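Local atomic coordinates of cytochrome P450 monooxygenase (Rhodococcus sp. ECU0066, PDB entry 6KBH), a protein that is probably a self-sufficient monooxygenase that passes electrons through its own FMN and [2Fe-2S] cluster to a heme, where oxygen is activated. Residues T201-Y205 and K231-A236; A474-A478 and R500-K504. One frame throughout, in Å; residues are numbered along the deposited sequence.

Contact 1: T201-Y205 and K231-A236; sequences TLREY and KFWQFA
Tyr205 lays its ring under Lys231, just where the short helix 199-204 gives out, and makes the largest share of the contact with the long helix 219-242 from its side. Starting at the backbone, its CB sits against Phe232 CB at 3.6 Å, close to the plane of the Phe232 ring. CG comes next, 4.1 Å from Lys231 CB. On one flank of the ring, Tyr205 CD2 lies 3.7 Å from Phe232 CA and CE2 comes 3.8 Å from Phe235 CD2; on the other, CE1 meets Lys231 CD, also at 3.8 Å. CZ, the last carbon before the hydroxyl, is 4.0 Å from Lys231 CB. That methylene hangs over the ring centre, 7° off the normal, a textbook CH-pi contact. On the opposite face Thr201 CG2, from the preceding turn, stands toward the rim. With CG anti to the carbonyl carbon (chi1 -59°), the tyrosine ring is directed across to helix 219-242.

Leu202 works one turn back: its CD2 methyl reaches Phe232 CE2 at 3.9 Å and stands over one face of the Phe235 ring, toward the rim. Behind these residues Phe232 rests on Met277 and Ile280 of helix 269-281, while Leu202 leans on Leu189 of helix 183-192. By their order in the chain, helices 199-204 and 219-242 probably belong to the F and G helices of the P450 fold. The chemistry is aromatic and aliphatic, and no hydrogen bond crosses between the segments, so shape and apolar burial hold them together.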
ATOM      1  N   THR A 201      -3.924  21.250  26.352  1.00 97.18           N
ATOM      2  CA  THR A 201      -2.804  22.184  26.465  1.00110.29           C
ATOM      3  C   THR A 201      -1.679  21.789  25.522  1.00110.12           C
ATOM      4  O   THR A 201      -1.081  22.648  24.863  1.00109.81           O
ATOM      5  CB  THR A 201      -2.273  22.290  27.894  1.00102.89           C
ATOM      6  OG1 THR A 201      -3.331  22.710  28.752  1.00 97.16           O
ATOM      7  CG2 THR A 201      -1.170  23.383  27.951  1.00112.66           C
ATOM      8  N   LEU A 202      -1.379  20.488  25.435  1.00105.13           N
ATOM      9  CA  LEU A 202      -0.320  20.068  24.527  1.00101.99           C
ATOM     10  C   LEU A 202      -0.576  20.579  23.116  1.00 99.15           C
ATOM     11  O   LEU A 202       0.375  20.875  22.382  1.00 95.95           O
ATOM     12  CB  LEU A 202      -0.170  18.544  24.516  1.00 90.08           C
ATOM     13  CG  LEU A 202       0.356  17.864  25.783  1.00 95.94           C
ATOM     14  CD1 LEU A 202       0.461  16.351  25.588  1.00 84.81           C
ATOM     15  CD2 LEU A 202       1.692  18.452  26.203  1.00 84.10           C
ATOM     16  N   ARG A 203      -1.848  20.737  22.739  1.00 95.55           N
ATOM     17  CA  ARG A 203      -2.179  21.326  21.445  1.00101.61           C
ATOM     18  C   ARG A 203      -1.944  22.831  21.441  1.00107.46           C
ATOM     19  O   ARG A 203      -1.453  23.383  20.450  1.00105.75           O
ATOM     20  CB  ARG A 203      -3.629  21.029  21.090  1.00 91.33           C
ATOM     21  CG  ARG A 203      -4.090  19.666  21.511  1.00100.97           C
ATOM     22  CD  ARG A 203      -5.599  19.574  21.587  1.00110.65           C
ATOM     23  NE  ARG A 203      -6.190  19.561  20.255  1.00104.33           N
ATOM     24  CZ  ARG A 203      -6.587  20.646  19.600  1.00103.07           C
ATOM     25  NH1 ARG A 203      -6.478  21.845  20.161  1.00 97.19           N
ATOM     26  NH2 ARG A 203      -7.106  20.532  18.387  1.00 99.25           N
ATOM     27  N   GLU A 204      -2.320  23.515  22.526  1.00100.53           N
ATOM     28  CA  GLU A 204      -2.017  24.937  22.647  1.00105.81           C
ATOM     29  C   GLU A 204      -0.534  25.188  22.410  1.00109.12           C
ATOM     30  O   GLU A 204      -0.152  26.180  21.778  1.00116.39           O
ATOM     31  CB  GLU A 204      -2.446  25.434  24.032  1.00110.71           C
ATOM     32  CG  GLU A 204      -2.733  26.932  24.166  1.00114.61           C
ATOM     33  CD  GLU A 204      -1.480  27.787  24.289  1.00123.27           C
ATOM     34  OE1 GLU A 204      -0.992  27.932  25.427  1.00124.37           O
ATOM     35  OE2 GLU A 204      -0.983  28.313  23.267  1.00126.25           O
ATOM     36  N   TYR A 205       0.314  24.274  22.881  1.00105.81           N
ATOM     37  CA  TYR A 205       1.756  24.368  22.715  1.00102.87           C
ATOM     38  C   TYR A 205       2.247  23.733  21.416  1.00100.89           C
ATOM     39  O   TYR A 205       3.460  23.600  21.230  1.00103.05           O
ATOM     40  CB  TYR A 205       2.469  23.714  23.905  1.00102.44           C
ATOM     41  CG  TYR A 205       2.140  24.302  25.267  1.00106.12           C
ATOM     42  CD1 TYR A 205       1.559  25.558  25.393  1.00109.43           C
ATOM     43  CD2 TYR A 205       2.415  23.591  26.429  1.00106.22           C
ATOM     44  CE1 TYR A 205       1.260  26.087  26.638  1.00107.77           C
ATOM     45  CE2 TYR A 205       2.125  24.115  27.675  1.00108.05           C
ATOM     46  CZ  TYR A 205       1.545  25.362  27.776  1.00102.11           C
ATOM     47  OH  TYR A 205       1.248  25.882  29.018  1.00 92.39           O
ATOM     48  N   LYS A 231       7.739  25.412  26.735  1.00 95.78           N
ATOM     49  CA  LYS A 231       6.504  25.145  27.467  1.00 92.27           C
ATOM     50  C   LYS A 231       6.080  23.700  27.293  1.00 93.77           C
ATOM     51  O   LYS A 231       5.726  23.014  28.260  1.00102.63           O
ATOM     52  CB  LYS A 231       5.381  26.066  26.983  1.00 94.93           C
ATOM     53  CG  LYS A 231       5.514  27.527  27.349  1.00 97.36           C
ATOM     54  CD  LYS A 231       4.332  28.309  26.793  1.00102.17           C
ATOM     55  CE  LYS A 231       4.573  29.805  26.848  1.00 99.71           C
ATOM     56  NZ  LYS A 231       4.661  30.292  28.248  1.00103.10           N
ATOM     57  N   PHE A 232       6.129  23.223  26.057  1.00100.33           N
ATOM     58  CA  PHE A 232       5.657  21.882  25.755  1.00 97.92           C
ATOM     59  C   PHE A 232       6.608  20.813  26.296  1.00 94.49           C
ATOM     60  O   PHE A 232       6.163  19.710  26.640  1.00 87.21           O
ATOM     61  CB  PHE A 232       5.457  21.768  24.241  1.00 95.00           C
ATOM     62  CG  PHE A 232       5.288  20.370  23.745  1.00 95.60           C
ATOM     63  CD1 PHE A 232       6.385  19.552  23.572  1.00 93.73           C
ATOM     64  CD2 PHE A 232       4.032  19.874  23.440  1.00 97.82           C
ATOM     65  CE1 PHE A 232       6.237  18.271  23.159  1.00 95.92           C
ATOM     66  CE2 PHE A 232       3.885  18.576  22.996  1.00 95.75           C
ATOM     67  CZ  PHE A 232       4.998  17.775  22.851  1.00 93.22           C
ATOM     68  N   TRP A 233       7.906  21.118  26.410  1.00 88.06           N
ATOM     69  CA  TRP A 233       8.865  20.101  26.837  1.00 88.38           C
ATOM     70  C   TRP A 233       8.660  19.712  28.295  1.00 97.62           C
ATOM     71  O   TRP A 233       8.722  18.525  28.641  1.00 89.77           O
ATOM     72  CB  TRP A 233      10.286  20.602  26.620  1.00 89.99           C
ATOM     73  CG  TRP A 233      11.340  19.750  27.254  1.00 87.82           C
ATOM     74  CD1 TRP A 233      11.954  19.967  28.450  1.00 96.66           C
ATOM     75  CD2 TRP A 233      11.919  18.555  26.716  1.00 87.41           C
ATOM     76  NE1 TRP A 233      12.875  18.979  28.697  1.00 99.59           N
ATOM     77  CE2 TRP A 233      12.874  18.100  27.647  1.00 89.05           C
ATOM     78  CE3 TRP A 233      11.721  17.824  25.541  1.00 91.11           C
ATOM     79  CZ2 TRP A 233      13.628  16.948  27.440  1.00 88.79           C
ATOM     80  CZ3 TRP A 233      12.472  16.681  25.336  1.00 88.07           C
ATOM     81  CH2 TRP A 233      13.413  16.254  26.281  1.00 87.39           C
ATOM     82  N   GLN A 234       8.436  20.693  29.171  1.00102.51           N
ATOM     83  CA  GLN A 234       8.311  20.382  30.589  1.00100.75           C
ATOM     84  C   GLN A 234       6.906  19.951  30.978  1.00 91.31           C
ATOM     85  O   GLN A 234       6.758  19.132  31.891  1.00 91.74           O
ATOM     86  CB  GLN A 234       8.764  21.572  31.448  1.00 95.57           C
ATOM     87  CG  GLN A 234       7.774  22.713  31.594  1.00102.55           C
ATOM     88  CD  GLN A 234       8.247  23.750  32.603  1.00106.57           C
ATOM     89  OE1 GLN A 234       9.291  23.581  33.236  1.00 96.53           O
ATOM     90  NE2 GLN A 234       7.485  24.828  32.753  1.00 93.90           N
ATOM     91  N   PHE A 235       5.870  20.461  30.308  1.00 87.08           N
ATOM     92  CA  PHE A 235       4.541  19.904  30.532  1.00 95.38           C
ATOM     93  C   PHE A 235       4.490  18.445  30.072  1.00 99.01           C
ATOM     94  O   PHE A 235       4.000  17.565  30.798  1.00 94.97           O
ATOM     95  CB  PHE A 235       3.487  20.773  29.838  1.00 93.82           C
ATOM     96  CG  PHE A 235       2.064  20.353  30.118  1.00105.90           C
ATOM     97  CD1 PHE A 235       1.790  19.248  30.913  1.00109.18           C
ATOM     98  CD2 PHE A 235       0.994  21.078  29.579  1.00112.71           C
ATOM     99  CE1 PHE A 235       0.497  18.861  31.151  1.00108.07           C
ATOM    100  CE2 PHE A 235      -0.306  20.712  29.823  1.00112.69           C
ATOM    101  CZ  PHE A 235      -0.552  19.579  30.613  1.00104.70           C
ATOM    102  N   ALA A 236       5.044  18.150  28.898  1.00100.81           N
ATOM    103  CA  ALA A 236       5.085  16.748  28.509  1.00 97.01           C
ATOM    104  C   ALA A 236       5.924  15.925  29.477  1.00 97.79           C
ATOM    105  O   ALA A 236       5.765  14.702  29.526  1.00103.49           O
ATOM    106  CB  ALA A 236       5.605  16.596  27.080  1.00 85.41           C
TER

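Contact 2: A474-A478 and R500-K504; sequences ARTMA and RPLPK
Arg475 stretches out from the first strand of a ferredoxin-reductase-type antiparallel beta barrel and lays its guanidinium on residues 500-504, part of the loop between strands 489-496 and 510-515. The side chain leaves with CG anti to the carbonyl carbon, then bends at chi3 (97°), and that bend carries the flat group over to the two prolines of the loop. Arg475 NH2 donates to Pro501 O at 3.0 Å. The acceptor lies in the guanidinium plane, at the edge, but the N-H...O angle of 129° makes the bond weak. Pro503 covers one face: its CD stands 3.4 Å above the plane, offset toward the rim, and 3.5 Å from Arg475 NH1. A long, weak ion pair with Asp496 gives NH2 a second, charged partner. Cut back to an alanine, this residue would probably leave Pro501 O without its donor and Pro503 without the flat group against it, leaving that side of the loop freer to move.

Two residues along the same strand, Met477 points the same way, and here the contact turns apolar. Its chain is also bent at chi3 (114°), bringing the CE methyl tip to tip with the CD2 branch of Leu502. Both side chains also touch Phe534 of strand 533-536, so the loop is seated on the barrel. Backbone hydrogen bonds join Arg475 to Val563 and Met477 to Leu561 on the neighbouring strand, and Leu502 O accepts from the side chain of Arg531. Beyond the methyl pair, Met477 CE lies 4.0 Å from Leu502 CG.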
ATOM      1  N   ALA A 474      -8.431  -2.211  -9.063  1.00 97.05           N
ATOM      2  CA  ALA A 474      -9.534  -3.114  -9.322  1.00 97.90           C
ATOM      3  C   ALA A 474     -10.631  -2.388 -10.071  1.00 99.73           C
ATOM      4  O   ALA A 474     -10.783  -1.169  -9.966  1.00101.27           O
ATOM      5  CB  ALA A 474     -10.094  -3.703  -8.036  1.00101.56           C
ATOM      6  N   ARG A 475     -11.405  -3.163 -10.809  1.00101.28           N
ATOM      7  CA  ARG A 475     -12.591  -2.678 -11.485  1.00 95.48           C
ATOM      8  C   ARG A 475     -13.792  -3.005 -10.609  1.00 99.45           C
ATOM      9  O   ARG A 475     -13.915  -4.127 -10.119  1.00 91.44           O
ATOM     10  CB  ARG A 475     -12.717  -3.337 -12.852  1.00 95.34           C
ATOM     11  CG  ARG A 475     -11.504  -3.091 -13.723  1.00107.05           C
ATOM     12  CD  ARG A 475     -11.287  -4.222 -14.708  1.00110.72           C
ATOM     13  NE  ARG A 475     -11.853  -3.915 -16.024  1.00119.80           N
ATOM     14  CZ  ARG A 475     -11.144  -3.656 -17.121  1.00114.83           C
ATOM     15  NH1 ARG A 475      -9.817  -3.640 -17.086  1.00110.42           N
ATOM     16  NH2 ARG A 475     -11.770  -3.404 -18.262  1.00110.29           N
ATOM     17  N   THR A 476     -14.650  -2.021 -10.373  1.00 95.23           N
ATOM     18  CA  THR A 476     -15.879  -2.263  -9.623  1.00 95.32           C
ATOM     19  C   THR A 476     -16.982  -2.530 -10.637  1.00103.94           C
ATOM     20  O   THR A 476     -17.540  -1.603 -11.234  1.00101.36           O
ATOM     21  CB  THR A 476     -16.211  -1.089  -8.715  1.00 88.28           C
ATOM     22  OG1 THR A 476     -16.957  -0.109  -9.451  1.00 98.30           O
ATOM     23  CG2 THR A 476     -14.928  -0.471  -8.184  1.00 92.95           C
ATOM     24  N   MET A 477     -17.280  -3.807 -10.852  1.00 98.97           N
ATOM     25  CA  MET A 477     -18.320  -4.185 -11.790  1.00 97.57           C
ATOM     26  C   MET A 477     -19.671  -4.284 -11.090  1.00 92.55           C
ATOM     27  O   MET A 477     -19.773  -4.256  -9.861  1.00 98.23           O
ATOM     28  CB  MET A 477     -17.985  -5.507 -12.484  1.00 83.77           C
ATOM     29  CG  MET A 477     -16.738  -5.486 -13.350  1.00 88.40           C
ATOM     30  SD  MET A 477     -16.020  -7.115 -13.495  1.00 86.53           S
ATOM     31  CE  MET A 477     -16.256  -7.425 -15.198  1.00103.70           C
ATOM     32  N   ALA A 478     -20.717  -4.406 -11.899  1.00 91.41           N
ATOM     33  CA  ALA A 478     -22.082  -4.508 -11.419  1.00 95.11           C
ATOM     34  C   ALA A 478     -22.638  -5.875 -11.776  1.00 99.31           C
ATOM     35  O   ALA A 478     -22.302  -6.450 -12.818  1.00 87.94           O
ATOM     36  CB  ALA A 478     -22.968  -3.405 -12.016  1.00 92.76           C
ATOM     37  N   ARG A 500     -15.902   0.489 -20.740  1.00121.27           N
ATOM     38  CA  ARG A 500     -14.704   0.272 -21.544  1.00120.21           C
ATOM     39  C   ARG A 500     -14.251  -1.181 -21.433  1.00118.42           C
ATOM     40  O   ARG A 500     -14.192  -1.724 -20.319  1.00119.05           O
ATOM     41  CB  ARG A 500     -13.600   1.226 -21.110  1.00121.29           C
ATOM     42  CG  ARG A 500     -14.151   2.543 -20.556  1.00123.85           C
ATOM     43  CD  ARG A 500     -14.698   3.437 -21.676  1.00130.16           C
ATOM     44  NE  ARG A 500     -15.816   4.270 -21.231  1.00131.98           N
ATOM     45  CZ  ARG A 500     -16.468   5.128 -22.010  1.00130.08           C
ATOM     46  NH1 ARG A 500     -16.116   5.277 -23.281  1.00127.75           N
ATOM     47  NH2 ARG A 500     -17.471   5.843 -21.516  1.00131.90           N
ATOM     48  N   PRO A 501     -13.914  -1.815 -22.560  1.00120.12           N
ATOM     49  CA  PRO A 501     -13.886  -3.282 -22.619  1.00109.99           C
ATOM     50  C   PRO A 501     -12.928  -3.924 -21.627  1.00109.01           C
ATOM     51  O   PRO A 501     -11.893  -3.362 -21.257  1.00109.23           O
ATOM     52  CB  PRO A 501     -13.457  -3.563 -24.064  1.00112.34           C
ATOM     53  CG  PRO A 501     -13.919  -2.367 -24.828  1.00113.19           C
ATOM     54  CD  PRO A 501     -13.693  -1.209 -23.883  1.00113.90           C
ATOM     55  N   LEU A 502     -13.295  -5.133 -21.216  1.00109.06           N
ATOM     56  CA  LEU A 502     -12.629  -5.984 -20.247  1.00106.20           C
ATOM     57  C   LEU A 502     -11.468  -6.731 -20.906  1.00102.30           C
ATOM     58  O   LEU A 502     -11.488  -6.975 -22.116  1.00102.24           O
ATOM     59  CB  LEU A 502     -13.618  -6.991 -19.662  1.00110.54           C
ATOM     60  CG  LEU A 502     -14.874  -6.563 -18.886  1.00110.41           C
ATOM     61  CD1 LEU A 502     -15.846  -5.722 -19.700  1.00114.73           C
ATOM     62  CD2 LEU A 502     -15.573  -7.814 -18.420  1.00102.77           C
ATOM     63  N   PRO A 503     -10.448  -7.101 -20.130  1.00 94.07           N
ATOM     64  CA  PRO A 503      -9.299  -7.809 -20.705  1.00 94.61           C
ATOM     65  C   PRO A 503      -9.690  -9.110 -21.391  1.00107.26           C
ATOM     66  O   PRO A 503     -10.720  -9.724 -21.104  1.00110.27           O
ATOM     67  CB  PRO A 503      -8.408  -8.081 -19.487  1.00 92.18           C
ATOM     68  CG  PRO A 503      -8.748  -6.994 -18.533  1.00 93.23           C
ATOM     69  CD  PRO A 503     -10.216  -6.724 -18.724  1.00100.77           C
ATOM     70  N   LYS A 504      -8.838  -9.521 -22.326  1.00107.13           N
ATOM     71  CA  LYS A 504      -8.914 -10.869 -22.865  1.00 97.76           C
ATOM     72  C   LYS A 504      -8.433 -11.855 -21.810  1.00 98.85           C
ATOM     73  O   LYS A 504      -7.508 -11.566 -21.047  1.00100.42           O
ATOM     74  CB  LYS A 504      -8.058 -10.985 -24.126  1.00104.18           C
ATOM     75  CG  LYS A 504      -8.507 -10.094 -25.274  1.00107.46           C
ATOM     76  CD  LYS A 504      -7.318  -9.530 -26.040  1.00107.07           C
ATOM     77  CE  LYS A 504      -7.762  -8.529 -27.097  1.00108.82           C
ATOM     78  NZ  LYS A 504      -8.179  -9.199 -28.361  1.00 99.55           N
TER

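In the fold
Contacts 1 and 2 share no element and sit on opposite sides of the chain's centre, their own centres 52 Å apart and nearest atoms about 35 Å apart. Contact 1 joins two helices of the heme domain; contact 2 ties a loop to a strand in the FMN-binding reductase part. Both are partly buried, but contact 1 buries about twice the area, 385 against 194 Å², and none of its touching residues is exposed. It relies on rings and methyls, whereas contact 2 pairs a small buried apolar patch with a charged group lying against loop backbone and proline nearer the surface. Neither touches an annotated cofactor site.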